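Local coordinates for TRAP dicarboxylate transporter-DctP subunit (Rhodobacter sphaeroides, PDB 4PE3), which probably binds a small solute, perhaps a dicarboxylate, in the periplasm and delivers it to a TRAP transporter, at residues A[103-115]-A[316-330]. Numbering follows the deposited sequence.
Sequences DPAFGLIANPVGA and WEKVAGQSEMAQKVY
Two N-caps meet where Ser323 OG donates to Asp103 OD1 at 2.7 Å, arriving on the syn side and slightly out of the carboxylate plane. The same OD1 spends its anti lone pair on Ala105 N, while Ser323 OG accepts from Ala326 N, so one polar chain ties together the first turns of helices 104-110 and 324-330. A water bridges Asp103 OD2 and Met325 N. At the other end Trp316 NE1 donates to Val113 O (2.9 Å), nearly in the indole plane; Pro112 CB lies over one indole face, offset toward the rim, and Ala115 CB touches CZ2. With an alanine in place of Trp316, Val113 O is likely to lose this donor and a gap to open beside Pro112, Leu108 and Ala115. The side chain of Val113 itself packs on helix 180-187. Apolar packing fills the middle. Leu108 is a knob among Trp316, Val319, Ala326 and Val329: with CG anti to the backbone N (chi1 180°), its CD1 reaches Trp316 CD1 at 4.0 Å and its CD2 meets Val329 CG1 at 3.8 Å. Small residues allow a close approach, Ala105 and Ala326 having CA atoms 3.9 Å apart. Helix 104-110 runs at 19° to helix 324-330 and at 155°, roughly antiparallel, to helix 316-320, packing against the C-terminal helical hairpin, 302-320 and 324-339, of this family 7 solute-binding protein.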
loop_
_atom_site.group_PDB
_atom_site.type_symbol
_atom_site.label_atom_id
_atom_site.label_comp_id
_atom_site.label_asym_id
_atom_site.label_seq_id
_atom_site.Cartn_x
_atom_site.Cartn_y
_atom_site.Cartn_z
ATOM N N ASP A 103 -5.645 -2.322 -16.537
ATOM C CA ASP A 103 -6.394 -3.519 -16.182
ATOM C C ASP A 103 -6.856 -3.371 -14.748
ATOM O O ASP A 103 -6.060 -3.000 -13.882
ATOM C CB ASP A 103 -5.520 -4.766 -16.305
ATOM C CG ASP A 103 -6.329 -6.049 -16.269
ATOM O OD1 ASP A 103 -6.962 -6.357 -15.238
ATOM O OD2 ASP A 103 -6.328 -6.783 -17.278
ATOM N N PRO A 104 -8.144 -3.645 -14.475
ATOM C CA PRO A 104 -8.578 -3.465 -13.078
ATOM C C PRO A 104 -7.799 -4.325 -12.079
ATOM O O PRO A 104 -7.811 -4.044 -10.878
ATOM C CB PRO A 104 -10.055 -3.866 -13.086
ATOM C CG PRO A 104 -10.435 -4.106 -14.524
ATOM C CD PRO A 104 -9.197 -4.175 -15.356
ATOM N N ALA A 105 -7.137 -5.374 -12.549
ATOM C CA ALA A 105 -6.308 -6.195 -11.675
ATOM C C ALA A 105 -5.258 -5.365 -10.950
ATOM O O ALA A 105 -4.869 -5.677 -9.828
ATOM C CB ALA A 105 -5.626 -7.299 -12.471
ATOM N N PHE A 106 -4.753 -4.331 -11.619
ATOM C CA PHE A 106 -3.724 -3.497 -11.020
ATOM C C PHE A 106 -4.247 -2.810 -9.767
ATOM O O PHE A 106 -3.542 -2.748 -8.758
ATOM C CB PHE A 106 -3.192 -2.466 -12.032
ATOM C CG PHE A 106 -2.240 -3.038 -13.061
ATOM C CD1 PHE A 106 -0.941 -3.371 -12.712
ATOM C CD2 PHE A 106 -2.650 -3.251 -14.371
ATOM C CE1 PHE A 106 -0.065 -3.899 -13.647
ATOM C CE2 PHE A 106 -1.780 -3.771 -15.307
ATOM C CZ PHE A 106 -0.479 -4.081 -14.938
ATOM N N GLY A 107 -5.467 -2.286 -9.843
ATOM C CA GLY A 107 -6.072 -1.604 -8.704
ATOM C C GLY A 107 -6.316 -2.566 -7.559
ATOM O O GLY A 107 -6.083 -2.253 -6.377
ATOM N N LEU A 108 -6.808 -3.751 -7.908
ATOM C CA LEU A 108 -7.148 -4.734 -6.894
ATOM C C LEU A 108 -5.919 -5.282 -6.155
ATOM O O LEU A 108 -5.890 -5.334 -4.924
ATOM C CB LEU A 108 -7.988 -5.878 -7.486
ATOM C CG LEU A 108 -8.380 -6.952 -6.480
ATOM C CD1 LEU A 108 -9.285 -6.377 -5.390
ATOM C CD2 LEU A 108 -9.058 -8.139 -7.169
ATOM N N ILE A 109 -4.879 -5.669 -6.886
ATOM C CA ILE A 109 -3.692 -6.182 -6.218
ATOM C C ILE A 109 -2.954 -5.064 -5.450
ATOM O O ILE A 109 -2.325 -5.318 -4.422
ATOM C CB ILE A 109 -2.710 -6.868 -7.204
ATOM C CG1 ILE A 109 -1.762 -7.763 -6.426
ATOM C CG2 ILE A 109 -1.946 -5.836 -8.083
ATOM C CD1 ILE A 109 -0.892 -8.636 -7.325
ATOM N N ALA A 110 -3.059 -3.826 -5.926
ATOM C CA ALA A 110 -2.301 -2.732 -5.331
ATOM C C ALA A 110 -2.847 -2.365 -3.962
ATOM O O ALA A 110 -2.114 -1.942 -3.061
ATOM C CB ALA A 110 -2.325 -1.522 -6.227
ATOM N N ASN A 111 -4.149 -2.512 -3.777
ATOM C CA ASN A 111 -4.755 -2.200 -2.477
ATOM C C ASN A 111 -6.092 -2.899 -2.351
ATOM O O ASN A 111 -7.147 -2.293 -2.587
ATOM C CB ASN A 111 -4.903 -0.690 -2.308
ATOM C CG ASN A 111 -5.014 -0.264 -0.854
ATOM O OD1 ASN A 111 -5.045 -1.069 0.058
ATOM N ND2 ASN A 111 -5.065 1.051 -0.639
ATOM N N PRO A 112 -6.049 -4.192 -2.045
ATOM C CA PRO A 112 -7.295 -4.939 -1.881
ATOM C C PRO A 112 -7.881 -4.585 -0.525
ATOM O O PRO A 112 -7.492 -5.129 0.507
ATOM C CB PRO A 112 -6.847 -6.390 -1.945
ATOM C CG PRO A 112 -5.419 -6.360 -1.470
ATOM C CD PRO A 112 -4.858 -5.042 -1.890
ATOM N N VAL A 113 -8.728 -3.570 -0.562
ATOM C CA VAL A 113 -9.207 -2.893 0.632
ATOM C C VAL A 113 -9.716 -3.907 1.638
ATOM O O VAL A 113 -10.558 -4.743 1.320
ATOM C CB VAL A 113 -10.311 -1.898 0.236
ATOM C CG1 VAL A 113 -10.958 -1.296 1.465
ATOM C CG2 VAL A 113 -9.758 -0.806 -0.671
ATOM N N GLY A 114 -9.164 -3.864 2.838
ATOM C CA GLY A 114 -9.605 -4.697 3.937
ATOM C C GLY A 114 -8.844 -6.003 4.137
ATOM O O GLY A 114 -9.023 -6.710 5.123
ATOM N N ALA A 115 -7.979 -6.347 3.197
ATOM C CA ALA A 115 -7.274 -7.615 3.289
ATOM C C ALA A 115 -6.258 -7.702 4.423
ATOM O O ALA A 115 -6.009 -8.783 4.948
ATOM C CB ALA A 115 -6.572 -7.906 1.980
ATOM N N TRP A 316 -14.406 -7.039 -3.724
ATOM C CA TRP A 316 -13.314 -7.583 -4.549
ATOM C C TRP A 316 -13.888 -8.434 -5.684
ATOM O O TRP A 316 -13.367 -8.396 -6.803
ATOM C CB TRP A 316 -12.338 -8.446 -3.745
ATOM C CG TRP A 316 -11.726 -7.844 -2.517
ATOM C CD1 TRP A 316 -11.608 -6.514 -2.178
ATOM C CD2 TRP A 316 -11.180 -8.584 -1.425
ATOM N NE1 TRP A 316 -11.000 -6.403 -0.965
ATOM C CE2 TRP A 316 -10.737 -7.653 -0.468
ATOM C CE3 TRP A 316 -11.027 -9.949 -1.162
ATOM C CZ2 TRP A 316 -10.156 -8.044 0.734
ATOM C CZ3 TRP A 316 -10.461 -10.338 0.025
ATOM C CH2 TRP A 316 -10.027 -9.384 0.968
ATOM N N GLU A 317 -14.939 -9.203 -5.394
ATOM C CA GLU A 317 -15.499 -10.125 -6.376
ATOM C C GLU A 317 -16.112 -9.366 -7.540
ATOM O O GLU A 317 -16.069 -9.828 -8.671
ATOM C CB GLU A 317 -16.547 -11.043 -5.734
ATOM C CG GLU A 317 -17.184 -12.017 -6.734
ATOM C CD GLU A 317 -17.985 -13.119 -6.068
ATOM O OE1 GLU A 317 -18.522 -12.891 -4.966
ATOM O OE2 GLU A 317 -18.076 -14.213 -6.663
ATOM N N LYS A 318 -16.679 -8.195 -7.280
ATOM C CA LYS A 318 -17.207 -7.382 -8.374
ATOM C C LYS A 318 -16.079 -6.941 -9.281
ATOM O O LYS A 318 -16.219 -6.922 -10.502
ATOM C CB LYS A 318 -17.953 -6.160 -7.843
ATOM C CG LYS A 318 -19.207 -6.538 -7.099
ATOM C CD LYS A 318 -19.843 -5.340 -6.421
ATOM C CE LYS A 318 -21.018 -5.752 -5.560
ATOM N NZ LYS A 318 -21.653 -4.553 -4.953
ATOM N N VAL A 319 -14.948 -6.588 -8.688
ATOM C CA VAL A 319 -13.808 -6.165 -9.478
ATOM C C VAL A 319 -13.258 -7.367 -10.247
ATOM O O VAL A 319 -12.837 -7.224 -11.391
ATOM C CB VAL A 319 -12.720 -5.537 -8.591
ATOM C CG1 VAL A 319 -11.485 -5.186 -9.424
ATOM C CG2 VAL A 319 -13.273 -4.297 -7.877
ATOM N N ALA A 320 -13.248 -8.527 -9.601
ATOM C CA ALA A 320 -12.768 -9.763 -10.222
ATOM C C ALA A 320 -13.489 -10.039 -11.528
ATOM O O ALA A 320 -12.884 -10.559 -12.448
ATOM C CB ALA A 320 -12.951 -10.939 -9.259
ATOM N N GLY A 321 -14.773 -9.708 -11.610
ATOM C CA GLY A 321 -15.548 -9.991 -12.812
ATOM C C GLY A 321 -15.223 -9.068 -13.983
ATOM O O GLY A 321 -15.721 -9.295 -15.092
ATOM N N GLN A 322 -14.389 -8.051 -13.758
ATOM C CA GLN A 322 -14.132 -7.023 -14.766
ATOM C C GLN A 322 -12.997 -7.386 -15.734
ATOM O O GLN A 322 -12.861 -6.759 -16.781
ATOM C CB GLN A 322 -13.840 -5.675 -14.104
ATOM C CG GLN A 322 -14.992 -5.158 -13.239
ATOM C CD GLN A 322 -14.694 -3.822 -12.593
ATOM O OE1 GLN A 322 -13.590 -3.303 -12.701
ATOM N NE2 GLN A 322 -15.684 -3.265 -11.903
ATOM N N SER A 323 -12.178 -8.375 -15.383
ATOM C CA SER A 323 -11.112 -8.832 -16.288
ATOM C C SER A 323 -10.578 -10.185 -15.867
ATOM O O SER A 323 -10.716 -10.586 -14.717
ATOM C CB SER A 323 -9.935 -7.847 -16.319
ATOM O OG SER A 323 -9.038 -8.087 -15.234
ATOM N N GLU A 324 -9.962 -10.898 -16.804
ATOM C CA GLU A 324 -9.412 -12.201 -16.490
ATOM C C GLU A 324 -8.348 -12.107 -15.410
ATOM O O GLU A 324 -8.338 -12.912 -14.477
ATOM C CB GLU A 324 -8.810 -12.838 -17.736
ATOM C CG GLU A 324 -8.537 -14.315 -17.566
ATOM C CD GLU A 324 -8.295 -15.000 -18.888
ATOM O OE1 GLU A 324 -7.132 -15.020 -19.344
ATOM O OE2 GLU A 324 -9.267 -15.490 -19.479
HETATM N N MSE A 325 -7.449 -11.137 -15.527
HETATM C CA MSE A 325 -6.391 -10.999 -14.541
HETATM C C MSE A 325 -6.934 -10.576 -13.173
HETATM O O MSE A 325 -6.395 -10.964 -12.135
HETATM C CB MSE A 325 -5.331 -9.999 -15.008
HETATM C CG MSE A 325 -4.328 -10.547 -15.987
HETATM SE SE MSE A 325 -3.516 -12.198 -15.357
HETATM C CE MSE A 325 -2.564 -11.588 -13.843
ATOM N N ALA A 326 -8.000 -9.786 -13.153
ATOM C CA ALA A 326 -8.576 -9.402 -11.867
ATOM C C ALA A 326 -9.138 -10.625 -11.151
ATOM O O ALA A 326 -8.977 -10.770 -9.937
ATOM C CB ALA A 326 -9.649 -8.334 -12.041
ATOM N N GLN A 327 -9.759 -11.528 -11.902
ATOM C CA GLN A 327 -10.259 -12.753 -11.312
ATOM C C GLN A 327 -9.115 -13.613 -10.767
ATOM O O GLN A 327 -9.227 -14.206 -9.688
ATOM C CB GLN A 327 -11.055 -13.550 -12.341
ATOM C CG GLN A 327 -11.617 -14.839 -11.792
ATOM C CD GLN A 327 -12.744 -14.620 -10.815
ATOM O OE1 GLN A 327 -13.709 -13.907 -11.105
ATOM N NE2 GLN A 327 -12.625 -15.219 -9.636
ATOM N N LYS A 328 -7.997 -13.643 -11.484
ATOM C CA LYS A 328 -6.839 -14.386 -11.019
ATOM C C LYS A 328 -6.250 -13.773 -9.739
ATOM O O LYS A 328 -5.854 -14.494 -8.835
ATOM C CB LYS A 328 -5.778 -14.436 -12.106
ATOM C CG LYS A 328 -4.679 -15.443 -11.846
ATOM C CD LYS A 328 -3.989 -15.842 -13.149
ATOM C CE LYS A 328 -2.968 -16.946 -12.945
ATOM N NZ LYS A 328 -1.829 -16.829 -13.894
ATOM N N VAL A 329 -6.150 -12.446 -9.686
ATOM C CA VAL A 329 -5.735 -11.776 -8.448
ATOM C C VAL A 329 -6.695 -12.150 -7.304
ATOM O O VAL A 329 -6.267 -12.567 -6.221
ATOM C CB VAL A 329 -5.673 -10.250 -8.625
ATOM C CG1 VAL A 329 -5.506 -9.572 -7.258
ATOM C CG2 VAL A 329 -4.543 -9.855 -9.594
ATOM N N TYR A 330 -7.994 -12.007 -7.548
ATOM C CA TYR A 330 -9.008 -12.356 -6.549
ATOM C C TYR A 330 -8.854 -13.791 -6.068
ATOM O O TYR A 330 -8.851 -14.042 -4.872
ATOM C CB TYR A 330 -10.404 -12.142 -7.120
ATOM C CG TYR A 330 -11.506 -12.634 -6.219
ATOM C CD1 TYR A 330 -11.961 -13.947 -6.298
ATOM C CD2 TYR A 330 -12.109 -11.799 -5.285
ATOM C CE1 TYR A 330 -12.992 -14.418 -5.467
ATOM C CE2 TYR A 330 -13.128 -12.257 -4.458
ATOM C CZ TYR A 330 -13.561 -13.562 -4.554
ATOM O OH TYR A 330 -14.580 -13.972 -3.747
HETATM O O HOH W 1 -7.074 -9.373 -17.878
#